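Side-chain contacts in protein with a SET domain within carboxy region (Cryptosporidium parvum, PDB 4LDG), which is of unproven function but, as a SET-domain protein of the SETD8 type, probably transfers methyl groups to a lysine of histone H4: residues Q25-K30 with C139-K144; I31-F34 with G38-Y41; E180-Y185 with R190-Y195; Y204-T209 with P241-V246. All blocks are in the same frame, centred on the assembly; numbering follows the deposited sequence. Where two conformers were deposited one is given.

How the contacts relate
From the N terminus, helix 15-36 supplies the first partners of contacts 1 and 2. Contact 2 closes a short loop as the chain turns off the end of this helix, and it is nested inside the much longer loop closed by contact 1, where strand 140-143 returns to the helix; the two touch through Leu27 and Phe34. Contacts 3 and 4 follow in series within the SET domain. Contact 3 ties helix 175-187 to the approach to strand 194-199, and contact 4 joins the neighbouring strand 202-207 to strand 240-247 of another sheet. They touch where Ala208 N probably hydrogen-bonds to Tyr193 O and Tyr185 OH meets Asp207 OD2. Contacts 2 and 3 lie farthest apart, their centres about 39 Å from each other.

Contact 1. Residues Q25-K30 with C139-K144; sequences QDLYSK and CTLIKK
Leu27, on helix 15-36, and Cys139, just ahead of strand 140-143, bring the two backbones closest, with 6.4 Å between Leu27 CA and Cys139 CA. From there the strand draws off from the helix, so the contact is confined to one end of the 139-144 segment and rests on side-chain packing. Leu27 carries it. Its CD2 lies 3.6 Å from Cys139 SG, and the branch point follows closely, with Leu27 CG 3.7 Å from the same sulfur; SG thus lies against CG and the CD2 branch. Cys139 extends its sulfur opposite its own backbone N (chi1 172°), which directs it at the helix. A cysteine suits this place because its compact, polarisable sulfur can pack against a branched chain where the backbones come near. The strand belongs to a two-stranded antiparallel hairpin with 151-154, and Leu141, whose backbone pairs with that of Ile153, is the next residue to approach the helix. Its CD1 makes a looser contact, 4.4 Å from Leu27 CD1, and Phe42 packs on Leu141 as well. Lys30, one turn on from Asp26, is extended beyond CB and brings NZ loosely to 4.4 Å from Cys139 CB. In the given conformer of Asp26, one of two deposited, Asp26 OD2 meets Lys30 NZ at 3.1 Å on its syn side, a salt bridge that would pair the lysine's charge in this buried place.

Contact 2. Residues I31-F34 with G38-Y41; sequences IPYF and GIEY
Phe34, in the last turns of helix 15-36, and Ile39, in the loop beyond it, stand with their CA atoms 4.8 Å apart because the chain reverses directly off the helix end. Ile39 N gives a nearly straight hydrogen bond to Phe34 O (2.9 Å, 164° at the hydrogen). This is the long bond of a Schellman motif, in which Gly38 N also turns back to Glu35 O. Gly38 is the C-prime residue, its positive phi of 56° being a conformation that a residue without a side chain adopts easily. The motif commonly joins an apolar residue after C-prime to one in the last turn, and here Ile39 CG2 packs 4.0 Å from Phe34 CD1. Ile39 CD1 reaches further, to 3.8 Å from Tyr33 CE2, while the Tyr33 hydroxyl is hydrogen-bonded to His113. Tyr41 closes the other side of the contact. Its CG sits between the backbone N and the carbonyl carbon (chi1 56°), and this turns the ring toward Ile31 and Phe34. Ile31 crosses it at about a right angle, laying CG1 over one face in a CH-pi contact, 4.3 Å from the Tyr41 ring centroid and offset toward the rim. Tyr41 CB meanwhile touches Phe34 CD2 at 3.7 Å. A tyrosine fits here because its ring can join this apolar cluster while its OH hydrogen-bonds Glu35 OE2.

Contact 3. Residues E180-Y185 with R190-Y195; sequences ELEEKY and RGCYMY
Tyr185 and Arg190 meet first through a backbone hydrogen bond, Arg190 N to Tyr185 O at 3.0 Å, which draws the chain back toward the helix it has just left. The side chains of these two residues also meet, their planes 88° apart. The Tyr185 ring turns its edge to the guanidinium, so that Tyr185 CE1 sits over the guanidinium face, 3.5 Å from Arg190 NH1. Since the charge lies beside the ring rather than above it, the contact is not cation-pi; the arginine pairs instead with Glu210 in a salt bridge.

Two sulfurs approach the CD2-CE2 side of the ring. Met194 SD lies in line with the ring plane, 4.1 Å from Tyr185 CE2, a Met-aromatic contact at the edge. Cys192 SG approaches obliquely, 4.0 Å from Tyr185 CD2. Methionine suits the site because its flexible thioether bends at its last torsion (chi3 67°), carrying CE on to Leu181 CB. Apolar packing continues through Glu182, whose CG touches both sulfurs while its carboxylate bonds Tyr196 OH.

Helix 175-187 is thereby laid against the run into strand 194-199, and the hydroxyl of Tyr185 hydrogen-bonds Asp207 OD2, at the end of the neighbouring strand 202-207.

Contact 4. Residues Y204-T209 with P241-V246; sequences YCIDAT and PRLFFV
Tyr204 and Pro241 form the tight end of this contact. Coming from opposite directions, they meet with Pro241 CG 3.5 Å from the Tyr204 ring centroid and only 8° off the ring normal, a well-centred CH-pi interaction. Proline suits it: CG and CD of its compact, rigid ring can settle on an aromatic face, and Pro241 CD, next to N and the more polarised, lies 3.6 Å from Tyr204 CE1. Two residues on, Ile206 CD1 touches Leu243 CB at 3.7 Å, and Leu243 CD2 is almost as near. Ile206 holds CG1 opposite its carbonyl carbon (chi1 -71°), which extends CD1 across the gap. These apolar side chains bridge the space between two antiparallel three-stranded sheets of the SET domain, one containing 202-207 and the other 240-247; Leu171 in the first sheet packs on Tyr204, Ile206 and Pro241 alike. Beyond this pair the segments splay, until Ala208 CA and Phe245 CA stand 14.9 Å apart. On the diverging side the 204-209 segment turns in on itself: Asp207 OD1 accepts Thr209 N (2.9 Å) in an Asx turn, and through its syn lone pair also Thr209 OG1. Arg242, partly exposed, starts out away from the contact, and its NE forms a salt bridge with Glu166.

Contact 1. Residues Q25-K30 with C139-K144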
loop_
_atom_site.group_PDB
_atom_site.type_symbol
_atom_site.label_atom_id
_atom_site.label_comp_id
_atom_site.label_asym_id
_atom_site.label_seq_id
_atom_site.Cartn_x
_atom_site.Cartn_y
_atom_site.Cartn_z
ATOM N N GLN A 25 -12.869 9.645 4.159
ATOM C CA GLN A 25 -12.393 10.827 4.870
ATOM C C GLN A 25 -11.012 11.258 4.351
ATOM O O GLN A 25 -10.756 12.461 4.174
ATOM C CB GLN A 25 -12.355 10.558 6.378
ATOM C CG GLN A 25 -12.454 11.809 7.216
ATOM C CD GLN A 25 -13.705 12.607 6.895
ATOM O OE1 GLN A 25 -14.803 12.054 6.801
ATOM N NE2 GLN A 25 -13.542 13.910 6.704
ATOM N N ASP A 26 -10.133 10.283 4.106
ATOM C CA ASP A 26 -8.820 10.550 3.505
ATOM C C ASP A 26 -9.007 11.250 2.175
ATOM O O ASP A 26 -8.371 12.274 1.902
ATOM C CB ASP A 26 -8.024 9.257 3.269
ATOM C CG ASP A 26 -6.591 9.523 2.805
ATOM O OD1 ASP A 26 -5.918 10.367 3.442
ATOM O OD2 ASP A 26 -6.135 8.881 1.818
ATOM N N LEU A 27 -9.900 10.697 1.358
ATOM C CA LEU A 27 -10.203 11.286 0.057
ATOM C C LEU A 27 -10.654 12.739 0.249
ATOM O O LEU A 27 -10.093 13.635 -0.374
ATOM C CB LEU A 27 -11.288 10.500 -0.677
ATOM C CG LEU A 27 -11.403 10.515 -2.213
ATOM C CD1 LEU A 27 -12.854 10.612 -2.615
ATOM C CD2 LEU A 27 -10.645 11.631 -2.897
ATOM N N TYR A 28 -11.624 12.974 1.136
ATOM C CA TYR A 28 -12.112 14.337 1.389
ATOM C C TYR A 28 -11.000 15.321 1.741
ATOM O O TYR A 28 -11.051 16.478 1.328
ATOM C CB TYR A 28 -13.139 14.380 2.534
ATOM C CG TYR A 28 -14.512 13.821 2.245
ATOM C CD1 TYR A 28 -14.886 13.390 0.967
ATOM C CD2 TYR A 28 -15.470 13.756 3.263
ATOM C CE1 TYR A 28 -16.161 12.883 0.728
ATOM C CE2 TYR A 28 -16.741 13.255 3.029
ATOM C CZ TYR A 28 -17.080 12.823 1.760
ATOM O OH TYR A 28 -18.343 12.336 1.524
ATOM N N SER A 29 -10.018 14.866 2.512
ATOM C CA SER A 29 -8.913 15.722 2.939
ATOM C C SER A 29 -7.967 16.107 1.805
ATOM O O SER A 29 -7.251 17.093 1.908
ATOM C CB SER A 29 -8.125 15.049 4.060
ATOM O OG SER A 29 -8.754 15.290 5.307
ATOM N N LYS A 30 -7.973 15.338 0.725
ATOM C CA LYS A 30 -7.108 15.601 -0.434
ATOM C C LYS A 30 -7.825 16.332 -1.589
ATOM O O LYS A 30 -7.181 16.736 -2.565
ATOM C CB LYS A 30 -6.523 14.276 -0.929
ATOM C CG LYS A 30 -5.538 13.635 0.057
ATOM C CD LYS A 30 -5.293 12.165 -0.246
ATOM C CE LYS A 30 -4.218 11.580 0.663
ATOM N NZ LYS A 30 -3.784 10.213 0.231
ATOM N N CYS A 139 -4.387 7.276 -2.906
ATOM C CA CYS A 139 -5.783 7.415 -2.484
ATOM C C CYS A 139 -6.543 6.212 -3.068
ATOM O O CYS A 139 -6.570 6.005 -4.291
ATOM C CB CYS A 139 -6.318 8.750 -2.996
ATOM S SG CYS A 139 -8.086 9.033 -2.788
ATOM N N THR A 140 -7.047 5.360 -2.186
ATOM C CA THR A 140 -7.890 4.235 -2.587
ATOM C C THR A 140 -9.262 4.263 -1.905
ATOM O O THR A 140 -9.464 4.982 -0.928
ATOM C CB THR A 140 -7.252 2.895 -2.207
ATOM O OG1 THR A 140 -7.210 2.784 -0.789
ATOM C CG2 THR A 140 -5.859 2.763 -2.784
ATOM N N LEU A 141 -10.189 3.461 -2.434
ATOM C CA LEU A 141 -11.500 3.226 -1.818
ATOM C C LEU A 141 -11.902 1.761 -1.909
ATOM O O LEU A 141 -11.459 1.040 -2.819
ATOM C CB LEU A 141 -12.562 4.065 -2.518
ATOM C CG LEU A 141 -12.263 5.551 -2.491
ATOM C CD1 LEU A 141 -13.196 6.259 -3.439
ATOM C CD2 LEU A 141 -12.417 6.090 -1.079
ATOM N N ILE A 142 -12.744 1.332 -0.975
ATOM C CA ILE A 142 -13.347 0.001 -1.003
ATOM C C ILE A 142 -14.769 0.058 -1.580
ATOM O O ILE A 142 -15.553 0.924 -1.221
ATOM C CB ILE A 142 -13.489 -0.576 0.412
ATOM C CG1 ILE A 142 -12.135 -0.740 1.072
ATOM C CG2 ILE A 142 -14.201 -1.931 0.379
ATOM C CD1 ILE A 142 -12.277 -1.102 2.540
ATOM N N LYS A 143 -15.093 -0.879 -2.462
ATOM C CA LYS A 143 -16.454 -1.057 -2.963
ATOM C C LYS A 143 -16.913 -2.467 -2.643
ATOM O O LYS A 143 -16.136 -3.416 -2.783
ATOM C CB LYS A 143 -16.499 -0.897 -4.471
ATOM C CG LYS A 143 -16.231 0.502 -4.960
ATOM C CD LYS A 143 -16.148 0.527 -6.482
ATOM C CE LYS A 143 -17.516 0.484 -7.157
ATOM N NZ LYS A 143 -17.386 0.497 -8.642
ATOM N N LYS A 144 -18.161 -2.591 -2.194
ATOM C CA LYS A 144 -18.842 -3.882 -2.085
ATOM C C LYS A 144 -19.780 -3.986 -3.279
ATOM O O LYS A 144 -19.973 -3.017 -4.008
ATOM C CB LYS A 144 -19.615 -4.010 -0.764
#

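Contact 2. Residues I31-F34 with G38-Y41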
loop_
_atom_site.group_PDB
_atom_site.type_symbol
_atom_site.label_atom_id
_atom_site.label_comp_id
_atom_site.label_asym_id
_atom_site.label_seq_id
_atom_site.Cartn_x
_atom_site.Cartn_y
_atom_site.Cartn_z
ATOM N N ILE A 31 -9.145 16.503 -1.478
ATOM C CA ILE A 31 -9.926 17.159 -2.541
ATOM C C ILE A 31 -9.406 18.557 -2.911
ATOM O O ILE A 31 -9.210 18.822 -4.095
ATOM C CB ILE A 31 -11.456 17.160 -2.241
ATOM C CG1 ILE A 31 -11.983 15.715 -2.363
ATOM C CG2 ILE A 31 -12.212 18.089 -3.193
ATOM C CD1 ILE A 31 -13.490 15.542 -2.353
ATOM N N PRO A 32 -9.157 19.435 -1.914
ATOM C CA PRO A 32 -8.622 20.759 -2.242
ATOM C C PRO A 32 -7.329 20.692 -3.072
ATOM O O PRO A 32 -7.133 21.507 -3.980
ATOM C CB PRO A 32 -8.337 21.376 -0.864
ATOM C CG PRO A 32 -9.161 20.592 0.099
ATOM C CD PRO A 32 -9.162 19.206 -0.460
ATOM N N TYR A 33 -6.464 19.726 -2.762
ATOM C CA TYR A 33 -5.254 19.508 -3.550
ATOM C C TYR A 33 -5.578 18.968 -4.948
ATOM O O TYR A 33 -4.995 19.425 -5.922
ATOM C CB TYR A 33 -4.250 18.599 -2.811
ATOM C CG TYR A 33 -3.133 18.087 -3.699
ATOM C CD1 TYR A 33 -1.933 18.783 -3.829
ATOM C CD2 TYR A 33 -3.290 16.918 -4.434
ATOM C CE1 TYR A 33 -0.923 18.321 -4.657
ATOM C CE2 TYR A 33 -2.291 16.452 -5.266
ATOM C CZ TYR A 33 -1.108 17.150 -5.376
ATOM O OH TYR A 33 -0.118 16.672 -6.204
ATOM N N PHE A 34 -6.499 18.010 -5.060
ATOM C CA PHE A 34 -6.910 17.507 -6.395
ATOM C C PHE A 34 -7.507 18.627 -7.255
ATOM O O PHE A 34 -7.203 18.750 -8.443
ATOM C CB PHE A 34 -7.905 16.332 -6.296
ATOM C CG PHE A 34 -7.337 15.089 -5.634
ATOM C CD1 PHE A 34 -6.039 14.664 -5.889
ATOM C CD2 PHE A 34 -8.113 14.340 -4.758
ATOM C CE1 PHE A 34 -5.516 13.538 -5.260
ATOM C CE2 PHE A 34 -7.600 13.216 -4.132
ATOM C CZ PHE A 34 -6.302 12.806 -4.384
ATOM N N GLY A 38 -6.114 20.194 -10.909
ATOM C CA GLY A 38 -6.913 19.625 -12.002
ATOM C C GLY A 38 -6.886 18.108 -12.094
ATOM O O GLY A 38 -6.963 17.548 -13.183
ATOM N N ILE A 39 -6.770 17.434 -10.953
ATOM C CA ILE A 39 -6.685 15.978 -10.926
ATOM C C ILE A 39 -8.068 15.369 -10.691
ATOM O O ILE A 39 -8.734 15.708 -9.725
ATOM C CB ILE A 39 -5.706 15.492 -9.819
ATOM C CG1 ILE A 39 -4.307 16.104 -10.024
ATOM C CG2 ILE A 39 -5.638 13.969 -9.785
ATOM C CD1 ILE A 39 -3.364 15.881 -8.854
ATOM N N GLU A 40 -8.492 14.470 -11.572
ATOM C CA GLU A 40 -9.755 13.749 -11.385
ATOM C C GLU A 40 -9.714 12.842 -10.132
ATOM O O GLU A 40 -8.764 12.067 -9.942
ATOM C CB GLU A 40 -10.086 12.895 -12.619
ATOM C CG GLU A 40 -11.581 12.628 -12.774
ATOM C CD GLU A 40 -11.938 11.454 -13.689
ATOM O OE1 GLU A 40 -13.150 11.265 -13.930
ATOM O OE2 GLU A 40 -11.042 10.699 -14.153
ATOM N N TYR A 41 -10.748 12.957 -9.296
ATOM C CA TYR A 41 -10.935 12.085 -8.133
ATOM C C TYR A 41 -12.325 11.427 -8.204
ATOM O O TYR A 41 -13.173 11.883 -8.963
ATOM C CB TYR A 41 -10.766 12.867 -6.842
ATOM C CG TYR A 41 -11.675 14.073 -6.711
ATOM C CD1 TYR A 41 -12.884 13.992 -6.025
ATOM C CD2 TYR A 41 -11.322 15.304 -7.262
ATOM C CE1 TYR A 41 -13.717 15.102 -5.906
ATOM C CE2 TYR A 41 -12.150 16.414 -7.142
ATOM C CZ TYR A 41 -13.341 16.302 -6.464
ATOM O OH TYR A 41 -14.159 17.406 -6.334
#

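Contact 3. Residues E180-Y185 with R190-Y195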
loop_
_atom_site.group_PDB
_atom_site.type_symbol
_atom_site.label_atom_id
_atom_site.label_comp_id
_atom_site.label_asym_id
_atom_site.label_seq_id
_atom_site.Cartn_x
_atom_site.Cartn_y
_atom_site.Cartn_z
ATOM N N GLU A 180 0.867 -23.310 11.383
ATOM C CA GLU A 180 -0.119 -23.635 12.421
ATOM C C GLU A 180 -1.279 -22.640 12.384
ATOM O O GLU A 180 -2.450 -23.035 12.488
ATOM C CB GLU A 180 0.493 -23.668 13.828
ATOM C CG GLU A 180 1.351 -24.899 14.116
ATOM C CD GLU A 180 2.087 -24.820 15.457
ATOM O OE1 GLU A 180 3.340 -24.682 15.465
ATOM O OE2 GLU A 180 1.410 -24.886 16.512
ATOM N N LEU A 181 -0.961 -21.361 12.224
ATOM C CA LEU A 181 -2.005 -20.334 12.051
ATOM C C LEU A 181 -2.888 -20.621 10.859
ATOM O O LEU A 181 -4.097 -20.449 10.908
ATOM C CB LEU A 181 -1.402 -18.931 11.889
ATOM C CG LEU A 181 -1.226 -18.101 13.166
ATOM C CD1 LEU A 181 -0.410 -16.860 12.862
ATOM C CD2 LEU A 181 -2.568 -17.717 13.778
ATOM N N GLU A 182 -2.267 -21.055 9.779
ATOM C CA GLU A 182 -2.988 -21.380 8.578
ATOM C C GLU A 182 -3.969 -22.491 8.880
ATOM O O GLU A 182 -5.121 -22.381 8.532
ATOM C CB GLU A 182 -2.024 -21.797 7.459
ATOM C CG GLU A 182 -2.416 -21.261 6.109
ATOM C CD GLU A 182 -1.405 -21.585 5.029
ATOM O OE1 GLU A 182 -0.191 -21.522 5.297
ATOM O OE2 GLU A 182 -1.838 -21.895 3.899
ATOM N N GLU A 183 -3.514 -23.540 9.559
ATOM C CA GLU A 183 -4.403 -24.635 9.932
ATOM C C GLU A 183 -5.564 -24.201 10.830
ATOM O O GLU A 183 -6.677 -24.687 10.657
ATOM C CB GLU A 183 -3.624 -25.793 10.565
ATOM C CG GLU A 183 -2.859 -26.624 9.535
ATOM C CD GLU A 183 -1.835 -27.585 10.134
ATOM O OE1 GLU A 183 -0.619 -27.318 9.971
ATOM O OE2 GLU A 183 -2.238 -28.605 10.747
ATOM N N LYS A 184 -5.319 -23.289 11.762
ATOM C CA LYS A 184 -6.366 -22.811 12.659
ATOM C C LYS A 184 -7.443 -22.025 11.903
ATOM O O LYS A 184 -8.634 -22.237 12.108
ATOM C CB LYS A 184 -5.769 -21.971 13.815
ATOM C CG LYS A 184 -6.780 -21.167 14.640
ATOM C CD LYS A 184 -6.172 -20.592 15.926
ATOM C CE LYS A 184 -5.308 -19.359 15.671
ATOM N NZ LYS A 184 -6.015 -18.062 15.880
ATOM N N TYR A 185 -7.031 -21.126 11.023
ATOM C CA TYR A 185 -8.000 -20.404 10.207
ATOM C C TYR A 185 -8.836 -21.375 9.360
ATOM O O TYR A 185 -10.045 -21.250 9.312
ATOM C CB TYR A 185 -7.344 -19.350 9.315
ATOM C CG TYR A 185 -6.607 -18.241 10.068
ATOM C CD1 TYR A 185 -7.179 -17.606 11.164
ATOM C CD2 TYR A 185 -5.355 -17.819 9.656
ATOM C CE1 TYR A 185 -6.506 -16.618 11.852
ATOM C CE2 TYR A 185 -4.696 -16.809 10.315
ATOM C CZ TYR A 185 -5.271 -16.215 11.416
ATOM O OH TYR A 185 -4.588 -15.220 12.077
ATOM N N ARG A 190 -12.516 -19.653 8.789
ATOM C CA ARG A 190 -12.224 -18.266 8.581
ATOM C C ARG A 190 -11.418 -18.158 7.312
ATOM O O ARG A 190 -10.661 -19.074 6.929
ATOM C CB ARG A 190 -11.464 -17.688 9.759
ATOM C CG ARG A 190 -12.387 -17.341 10.909
ATOM C CD ARG A 190 -11.978 -16.031 11.562
ATOM N NE ARG A 190 -10.894 -16.190 12.526
ATOM C CZ ARG A 190 -10.111 -15.201 12.965
ATOM N NH1 ARG A 190 -9.174 -15.472 13.860
ATOM N NH2 ARG A 190 -10.241 -13.951 12.523
ATOM N N GLY A 191 -11.598 -17.052 6.626
ATOM C CA GLY A 191 -10.672 -16.730 5.560
ATOM C C GLY A 191 -9.272 -16.589 6.116
ATOM O O GLY A 191 -9.032 -16.759 7.313
ATOM N N CYS A 192 -8.339 -16.252 5.257
ATOM C CA CYS A 192 -6.972 -16.196 5.669
ATOM C C CYS A 192 -6.235 -15.301 4.689
ATOM O O CYS A 192 -6.137 -15.609 3.497
ATOM C CB CYS A 192 -6.451 -17.619 5.702
ATOM S SG CYS A 192 -4.688 -17.792 5.667
ATOM N N TYR A 193 -5.766 -14.166 5.186
ATOM C CA TYR A 193 -5.086 -13.186 4.363
ATOM C C TYR A 193 -3.624 -13.220 4.772
ATOM O O TYR A 193 -3.161 -12.364 5.518
ATOM C CB TYR A 193 -5.657 -11.782 4.604
ATOM C CG TYR A 193 -7.100 -11.539 4.168
ATOM C CD1 TYR A 193 -7.383 -10.882 2.983
ATOM C CD2 TYR A 193 -8.173 -11.919 4.966
ATOM C CE1 TYR A 193 -8.687 -10.622 2.590
ATOM C CE2 TYR A 193 -9.487 -11.676 4.573
ATOM C CZ TYR A 193 -9.733 -11.019 3.385
ATOM O OH TYR A 193 -11.026 -10.764 2.988
ATOM N N MET A 194 -2.905 -14.229 4.310
ATOM C CA MET A 194 -1.516 -14.396 4.679
ATOM C C MET A 194 -0.679 -14.297 3.436
ATOM O O MET A 194 -1.067 -14.775 2.360
ATOM C CB MET A 194 -1.276 -15.737 5.371
ATOM C CG MET A 194 -2.048 -15.905 6.662
ATOM S SD MET A 194 -1.736 -17.444 7.570
ATOM C CE MET A 194 -0.048 -17.267 8.094
ATOM N N TYR A 195 0.481 -13.674 3.588
ATOM C CA TYR A 195 1.373 -13.473 2.473
ATOM C C TYR A 195 2.772 -13.976 2.836
ATOM O O TYR A 195 3.527 -13.307 3.572
ATOM C CB TYR A 195 1.389 -11.998 2.087
ATOM C CG TYR A 195 2.021 -11.759 0.765
ATOM C CD1 TYR A 195 1.249 -11.470 -0.332
ATOM C CD2 TYR A 195 3.383 -11.881 0.586
ATOM C CE1 TYR A 195 1.828 -11.280 -1.569
ATOM C CE2 TYR A 195 3.966 -11.687 -0.644
ATOM C CZ TYR A 195 3.189 -11.405 -1.724
ATOM O OH TYR A 195 3.742 -11.206 -2.972
#

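Contact 4. Residues Y204-T209 with P241-V246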
loop_
_atom_site.group_PDB
_atom_site.type_symbol
_atom_site.label_atom_id
_atom_site.label_comp_id
_atom_site.label_asym_id
_atom_site.label_seq_id
_atom_site.Cartn_x
_atom_site.Cartn_y
_atom_site.Cartn_z
ATOM N N TYR A 204 9.527 -15.150 5.249
ATOM C CA TYR A 204 8.633 -14.445 6.148
ATOM C C TYR A 204 7.187 -14.738 5.772
ATOM O O TYR A 204 6.890 -15.272 4.693
ATOM C CB TYR A 204 8.864 -12.934 6.079
ATOM C CG TYR A 204 10.238 -12.409 6.535
ATOM C CD1 TYR A 204 10.452 -12.002 7.839
ATOM C CD2 TYR A 204 11.281 -12.265 5.639
ATOM C CE1 TYR A 204 11.683 -11.489 8.256
ATOM C CE2 TYR A 204 12.510 -11.754 6.034
ATOM C CZ TYR A 204 12.714 -11.366 7.344
ATOM O OH TYR A 204 13.946 -10.856 7.729
ATOM N N CYS A 205 6.292 -14.401 6.683
ATOM C CA CYS A 205 4.895 -14.394 6.376
ATOM C C CYS A 205 4.258 -13.173 7.030
ATOM O O CYS A 205 4.521 -12.896 8.191
ATOM C CB CYS A 205 4.226 -15.668 6.876
ATOM S SG CYS A 205 2.469 -15.720 6.435
ATOM N N ILE A 206 3.438 -12.439 6.279
ATOM C CA ILE A 206 2.632 -11.398 6.873
ATOM C C ILE A 206 1.210 -11.889 6.974
ATOM O O ILE A 206 0.559 -12.160 5.952
ATOM C CB ILE A 206 2.698 -10.082 6.102
ATOM C CG1 ILE A 206 4.083 -9.442 6.282
ATOM C CG2 ILE A 206 1.670 -9.101 6.648
ATOM C CD1 ILE A 206 4.472 -8.478 5.179
ATOM N N ASP A 207 0.739 -12.015 8.217
ATOM C CA ASP A 207 -0.628 -12.418 8.499
ATOM C C ASP A 207 -1.501 -11.189 8.715
ATOM O O ASP A 207 -1.447 -10.590 9.770
ATOM C CB ASP A 207 -0.703 -13.318 9.747
ATOM C CG ASP A 207 -2.105 -13.830 9.993
ATOM O OD1 ASP A 207 -2.954 -13.569 9.122
ATOM O OD2 ASP A 207 -2.377 -14.467 11.051
ATOM N N ALA A 208 -2.335 -10.856 7.726
ATOM C CA ALA A 208 -3.306 -9.752 7.839
ATOM C C ALA A 208 -4.762 -10.237 8.065
ATOM O O ALA A 208 -5.722 -9.507 7.789
ATOM C CB ALA A 208 -3.221 -8.878 6.587
ATOM N N THR A 209 -4.923 -11.449 8.597
ATOM C CA THR A 209 -6.260 -12.049 8.784
ATOM C C THR A 209 -7.120 -11.283 9.777
ATOM O O THR A 209 -8.261 -10.979 9.461
ATOM C CB THR A 209 -6.170 -13.523 9.209
ATOM O OG1 THR A 209 -5.431 -14.245 8.225
ATOM C CG2 THR A 209 -7.550 -14.141 9.364
ATOM N N PRO A 241 11.451 -6.495 7.315
ATOM C CA PRO A 241 10.988 -6.279 5.955
ATOM C C PRO A 241 9.662 -5.575 5.997
ATOM O O PRO A 241 8.838 -5.915 6.828
ATOM C CB PRO A 241 10.798 -7.693 5.421
ATOM C CG PRO A 241 10.473 -8.504 6.631
ATOM C CD PRO A 241 11.299 -7.900 7.738
ATOM N N ARG A 242 9.489 -4.592 5.119
ATOM C CA ARG A 242 8.231 -3.893 4.908
ATOM C C ARG A 242 7.818 -4.128 3.473
ATOM O O ARG A 242 8.538 -3.713 2.516
ATOM C CB ARG A 242 8.395 -2.391 5.140
ATOM C CG ARG A 242 9.109 -2.058 6.450
ATOM C CD ARG A 242 8.284 -2.449 7.662
ATOM N NE ARG A 242 7.096 -1.601 7.719
ATOM C CZ ARG A 242 6.998 -0.463 8.400
ATOM N NH1 ARG A 242 8.024 0.005 9.124
ATOM N NH2 ARG A 242 5.875 0.229 8.344
ATOM N N LEU A 243 6.647 -4.757 3.317
ATOM C CA LEU A 243 6.172 -5.193 2.011
ATOM C C LEU A 243 5.120 -4.201 1.534
ATOM O O LEU A 243 4.185 -3.852 2.291
ATOM C CB LEU A 243 5.580 -6.607 2.133
ATOM C CG LEU A 243 4.911 -7.310 0.932
ATOM C CD1 LEU A 243 5.934 -7.648 -0.150
ATOM C CD2 LEU A 243 4.206 -8.572 1.404
ATOM N N PHE A 244 5.260 -3.765 0.277
ATOM C CA PHE A 244 4.377 -2.751 -0.277
ATOM C C PHE A 244 4.138 -2.922 -1.756
ATOM O O PHE A 244 4.920 -3.600 -2.483
ATOM C CB PHE A 244 4.890 -1.306 0.008
ATOM C CG PHE A 244 6.232 -0.966 -0.625
ATOM C CD1 PHE A 244 6.311 -0.205 -1.774
ATOM C CD2 PHE A 244 7.409 -1.402 -0.057
ATOM C CE1 PHE A 244 7.543 0.099 -2.348
ATOM C CE2 PHE A 244 8.640 -1.111 -0.623
ATOM C CZ PHE A 244 8.712 -0.359 -1.764
ATOM N N PHE A 245 3.044 -2.292 -2.196
ATOM C CA PHE A 245 2.637 -2.317 -3.590
ATOM C C PHE A 245 3.074 -1.046 -4.293
ATOM O O PHE A 245 3.027 0.040 -3.712
ATOM C CB PHE A 245 1.134 -2.400 -3.656
ATOM C CG PHE A 245 0.579 -3.715 -3.209
ATOM C CD1 PHE A 245 0.827 -4.856 -3.928
ATOM C CD2 PHE A 245 -0.245 -3.791 -2.090
ATOM C CE1 PHE A 245 0.270 -6.052 -3.545
ATOM C CE2 PHE A 245 -0.791 -4.980 -1.699
ATOM C CZ PHE A 245 -0.534 -6.111 -2.431
ATOM N N VAL A 246 3.530 -1.185 -5.530
ATOM C CA VAL A 246 3.704 -0.036 -6.417
ATOM C C VAL A 246 2.982 -0.323 -7.711
ATOM O O VAL A 246 2.792 -1.471 -8.071
ATOM C CB VAL A 246 5.180 0.276 -6.692
ATOM C CG1 VAL A 246 5.901 0.575 -5.391
ATOM C CG2 VAL A 246 5.870 -0.863 -7.391
#